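PDB 5A4A: maternal effect protein oskar from Drosophila melanogaster, which binds RNA through its SGNH hydrolase-like OSK domain and acts as the inducer of the germ plasm from which the fly germline forms. Local coordinates for residues Y18-Y21 and P26-G29; A37-K42 and I193-V198. One frame throughout, in Å; residues are numbered along the deposited sequence.

Interaction 1 (Y18-Y21 and P26-G29); sequences YDAY and PLMG
The ring of Tyr21 lies face-on against Pro26 where a beta hairpin closes at the edge of the sheet of this SGNH hydrolase-like domain. Strand 21-22 turns back through a two-residue connection into strand 25-29, and Tyr21 and Pro26 form an antiparallel non-hydrogen-bonded pair whose side chains share one face of the sheet. Because CG of Tyr21 stands beside its own backbone N, anti to the carbonyl carbon (chi1 -88°), the ring reaches across its strand neighbour. Pro26 CA sits over the ring centre, 3.9 Å from the centroid of the Tyr21 ring and close to its normal, a CH-pi contact. The pyrrolidine continues along the same face toward the CE2-CZ side of the ring, with Pro26 CG 3.7 Å from Tyr21 CE2 and also near the hydroxyl end. Without the ring, as with an alanine here, the CA and pyrrolidine of Pro26 would probably lose their aromatic cover and a gap would be likely to open on this face of the hairpin.

Leu27 points the other way through the sheet, toward Ala20. Its CB meets Ala20 CB at 4.2 Å, while CD1 of Leu27 packs against the carbonyl carbon C of Tyr21 at 4.0 Å. On this side Met33 and Ala37 of helix 31-40 and Cys57 of strand 56-58 join the apolar cluster. The backbone is tied by Leu27 N, which donates to Ala20 O at 3.2 Å; the bond is nearly straight at the hydrogen (166°), but the donor stands above the carbonyl plane, 38° out of it. Ala20 O is gripped a second time by a water that donates to it at 2.8 Å and gives its other hydrogen to Leu27 O, bridging the two backbones.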
# COMPACT_ATOMS: atom_id res chain seq x y z
N TYR A 18 12.57 9.98 9.01
CA TYR A 18 11.83 9.11 9.93
C TYR A 18 10.67 8.37 9.27
O TYR A 18 10.28 7.30 9.72
CB TYR A 18 11.27 9.94 11.09
CG TYR A 18 12.32 10.74 11.83
CD1 TYR A 18 13.21 10.11 12.69
CD2 TYR A 18 12.42 12.11 11.66
CE1 TYR A 18 14.18 10.83 13.37
CE2 TYR A 18 13.39 12.84 12.34
CZ TYR A 18 14.26 12.19 13.19
OH TYR A 18 15.22 12.91 13.86
N ASP A 19 10.09 8.96 8.23
CA ASP A 19 8.91 8.38 7.59
C ASP A 19 9.26 7.47 6.41
O ASP A 19 10.37 7.54 5.88
CB ASP A 19 7.94 9.47 7.15
CG ASP A 19 7.38 10.27 8.32
OD1 ASP A 19 6.97 9.66 9.33
OD2 ASP A 19 7.37 11.50 8.23
N ALA A 20 8.32 6.62 6.02
CA ALA A 20 8.56 5.61 5.00
C ALA A 20 8.81 6.25 3.65
O ALA A 20 7.93 6.90 3.10
CB ALA A 20 7.39 4.64 4.91
N TYR A 21 10.03 6.08 3.14
CA TYR A 21 10.43 6.56 1.81
C TYR A 21 11.23 5.47 1.08
O TYR A 21 11.96 4.70 1.70
CB TYR A 21 11.33 7.78 1.93
CG TYR A 21 10.63 9.13 1.99
CD1 TYR A 21 9.86 9.48 3.09
CD2 TYR A 21 10.78 10.05 0.95
CE1 TYR A 21 9.24 10.71 3.15
CE2 TYR A 21 10.16 11.29 1.01
CZ TYR A 21 9.38 11.61 2.12
OH TYR A 21 8.76 12.83 2.20
N PRO A 26 8.10 9.28 -1.34
CA PRO A 26 7.26 8.85 -0.22
C PRO A 26 6.52 7.56 -0.59
O PRO A 26 6.18 7.38 -1.76
CB PRO A 26 6.25 9.99 -0.07
CG PRO A 26 6.93 11.19 -0.69
CD PRO A 26 7.72 10.61 -1.84
N LEU A 27 6.33 6.68 0.39
CA LEU A 27 5.57 5.45 0.21
C LEU A 27 4.22 5.61 0.85
O LEU A 27 4.12 6.04 2.00
CB LEU A 27 6.27 4.29 0.90
CG LEU A 27 7.58 3.81 0.29
CD1 LEU A 27 8.24 2.82 1.22
CD2 LEU A 27 7.29 3.16 -1.06
N MET A 28 3.17 5.24 0.12
CA MET A 28 1.84 5.22 0.72
C MET A 28 1.27 3.82 0.66
O MET A 28 1.28 3.19 -0.39
CB MET A 28 0.89 6.19 0.01
CG MET A 28 -0.52 6.16 0.60
SD MET A 28 -1.52 7.60 0.17
CE MET A 28 -1.83 7.34 -1.58
N GLY A 29 0.79 3.30 1.77
CA GLY A 29 0.29 1.94 1.77
C GLY A 29 -0.17 1.51 3.14
O GLY A 29 -0.34 2.34 4.01
O HOH W 1 5.39 7.98 3.50

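Interaction 2 (A37-K42 and I193-V198); sequences ARMELK and IGRQRV. With SO4 (sulfate ion), chain F; SO4 (sulfate ion), chain B.
Glu40 and Arg195 form the charged centre of this contact, a salt bridge in which Arg195 NE donates to Glu40 OE2 at 3.0 Å. The bond is almost straight (174°), lies in the guanidinium plane and uses the anti lone pair of the carboxylate oxygen, and the two flat groups are nearly coplanar, 20° apart. The bend of Arg195 at chi3 (-61°) turns its NE edge to the acid.

Water reinforces the pair. One molecule donates to Glu40 OE2 at 2.7 Å and accepts from Arg195 NH2, closing a ring beside the direct bond; another accepts from NE2 of Gln196 and donates weakly to Glu40 OE2. The amide of Gln196 is turned steeply to the carboxylate, and its OE1 is held by Gln200 within its own helix.

The contact joins the C-terminal turn of helix 31-40 to helix 192-204, the last helix of the SGNH hydrolase-like fold, where Tyr35 and Leu36 also touch Arg195.

Van der Waals packing comes from the aliphatic part of Met39, whose CG lies 3.8 Å above one face of the Arg195 guanidinium, offset toward the rim, and whose CB approaches Arg195 NE at 3.4 Å.

Sulfate ions, probably from the crystallisation liquor, engage both arginines. Arg195 NH1 and NH2 bind one, which Gln174 NE2 and the backbone N of Lys192 also hold, and Arg195 NH1 reaches Trp190 O besides. Arg38 grips the other in the same two-pronged way, its NH2 donating to O1 of that sulfate at 2.8 Å, with Arg44 NH2 and the backbone N of Phe45 also bound to it.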
# COMPACT_ATOMS: atom_id res chain seq x y z
N ALA A 37 9.12 -1.18 4.75
CA ALA A 37 9.90 0.01 5.09
C ALA A 37 10.61 -0.12 6.44
O ALA A 37 11.74 0.37 6.60
CB ALA A 37 9.03 1.25 5.05
N ARG A 38 9.96 -0.78 7.39
CA ARG A 38 10.55 -0.95 8.72
C ARG A 38 11.77 -1.84 8.63
O ARG A 38 12.81 -1.57 9.23
CB ARG A 38 9.52 -1.57 9.67
CG ARG A 38 10.05 -1.85 11.07
CD ARG A 38 10.48 -0.58 11.77
NE ARG A 38 10.58 -0.80 13.21
CZ ARG A 38 10.77 0.16 14.10
NH1 ARG A 38 10.90 1.42 13.70
NH2 ARG A 38 10.83 -0.13 15.41
N MET A 39 11.66 -2.90 7.84
CA MET A 39 12.73 -3.88 7.76
C MET A 39 13.85 -3.54 6.79
O MET A 39 15.01 -3.92 7.01
CB MET A 39 12.15 -5.26 7.41
CG MET A 39 11.13 -5.76 8.42
SD MET A 39 11.76 -5.88 10.11
CE MET A 39 12.93 -7.21 9.91
N GLU A 40 13.53 -2.82 5.71
CA GLU A 40 14.48 -2.62 4.63
C GLU A 40 14.86 -1.15 4.44
O GLU A 40 15.90 -0.86 3.85
CB GLU A 40 13.91 -3.17 3.32
CG GLU A 40 13.41 -4.60 3.40
CD GLU A 40 14.51 -5.57 3.80
OE1 GLU A 40 15.68 -5.33 3.43
OE2 GLU A 40 14.20 -6.57 4.48
N LEU A 41 14.03 -0.23 4.93
CA LEU A 41 14.21 1.19 4.62
C LEU A 41 14.38 2.11 5.83
O LEU A 41 14.26 3.33 5.71
CB LEU A 41 13.07 1.69 3.72
CG LEU A 41 12.90 0.94 2.39
CD1 LEU A 41 11.56 1.28 1.74
CD2 LEU A 41 14.04 1.26 1.44
N LYS A 42 14.65 1.51 7.00
CA LYS A 42 15.00 2.26 8.21
C LYS A 42 13.92 3.24 8.69
O LYS A 42 14.23 4.24 9.33
CB LYS A 42 16.32 3.02 8.02
CG LYS A 42 17.50 2.11 7.72
CD LYS A 42 18.78 2.91 7.56
CE LYS A 42 20.00 2.00 7.57
NZ LYS A 42 21.25 2.74 7.24
N ILE A 193 13.38 -12.92 2.07
CA ILE A 193 13.46 -13.18 0.63
C ILE A 193 12.34 -12.44 -0.12
O ILE A 193 12.57 -11.80 -1.15
CB ILE A 193 13.38 -14.69 0.34
CG1 ILE A 193 14.55 -15.41 1.01
CG2 ILE A 193 13.34 -14.96 -1.15
CD1 ILE A 193 14.38 -16.93 1.09
N GLY A 194 11.12 -12.54 0.41
CA GLY A 194 9.97 -11.88 -0.17
C GLY A 194 10.10 -10.38 -0.21
O GLY A 194 9.84 -9.76 -1.25
N ARG A 195 10.52 -9.78 0.91
CA ARG A 195 10.72 -8.34 0.95
C ARG A 195 11.75 -7.88 -0.06
O ARG A 195 11.58 -6.87 -0.73
CB ARG A 195 11.14 -7.90 2.35
CG ARG A 195 10.08 -8.08 3.41
CD ARG A 195 10.47 -7.42 4.72
NE ARG A 195 11.70 -7.94 5.33
CZ ARG A 195 11.75 -8.98 6.16
NH1 ARG A 195 10.65 -9.66 6.43
NH2 ARG A 195 12.90 -9.36 6.70
N GLN A 196 12.84 -8.61 -0.17
CA GLN A 196 13.87 -8.20 -1.12
C GLN A 196 13.40 -8.34 -2.56
O GLN A 196 13.71 -7.49 -3.38
CB GLN A 196 15.22 -8.89 -0.88
CG GLN A 196 16.41 -8.08 -1.42
CD GLN A 196 16.50 -6.66 -0.85
OE1 GLN A 196 16.75 -5.70 -1.59
NE2 GLN A 196 16.30 -6.52 0.46
N ARG A 197 12.64 -9.38 -2.87
CA ARG A 197 12.09 -9.53 -4.23
C ARG A 197 11.18 -8.35 -4.61
O ARG A 197 11.29 -7.82 -5.72
CB ARG A 197 11.35 -10.86 -4.41
CG ARG A 197 12.28 -12.06 -4.55
CD ARG A 197 11.51 -13.39 -4.50
NE ARG A 197 10.77 -13.66 -5.72
CZ ARG A 197 11.29 -14.26 -6.79
NH1 ARG A 197 12.56 -14.62 -6.79
NH2 ARG A 197 10.55 -14.48 -7.87
N VAL A 198 10.30 -7.96 -3.70
CA VAL A 198 9.36 -6.85 -3.96
C VAL A 198 10.12 -5.54 -4.12
O VAL A 198 9.89 -4.79 -5.06
CB VAL A 198 8.32 -6.70 -2.84
CG1 VAL A 198 7.56 -5.38 -2.97
CG2 VAL A 198 7.36 -7.90 -2.85
S SO4 F . 10.24 3.33 16.81
O1 SO4 F . 10.95 2.10 17.12
O2 SO4 F . 8.82 3.17 17.12
O3 SO4 F . 10.80 4.43 17.58
O4 SO4 F . 10.37 3.63 15.38
S SO4 B . 12.06 -12.78 8.27
O1 SO4 B . 11.90 -13.64 9.44
O2 SO4 B . 12.84 -11.61 8.61
O3 SO4 B . 12.75 -13.52 7.21
O4 SO4 B . 10.73 -12.37 7.83
O HOH W 2 15.35 -7.64 6.72
O HOH W 3 15.25 -8.40 2.68

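Helix 31-40 stands between the two contacts and takes part directly in interaction 2; it follows strand 25-29 in the chain. Interaction 1 is a local, buried pairing within one hairpin, held by backbone bonding and apolar side chains, whereas interaction 2 joins helices some 150 residues apart through a salt bridge and water at a partly exposed site, with a sulfate bound at the arginine of each helix. Their centres are about 13 Å apart, yet they meet: Ala20 CB packs on Ala37 CB at 3.8 Å, and Leu41 CD1 touches Leu27 CD1. The helix thus turns Ala37 to interaction 1, with Leu41 just past its end, while presenting Met39 and Glu40 to helix 192-204.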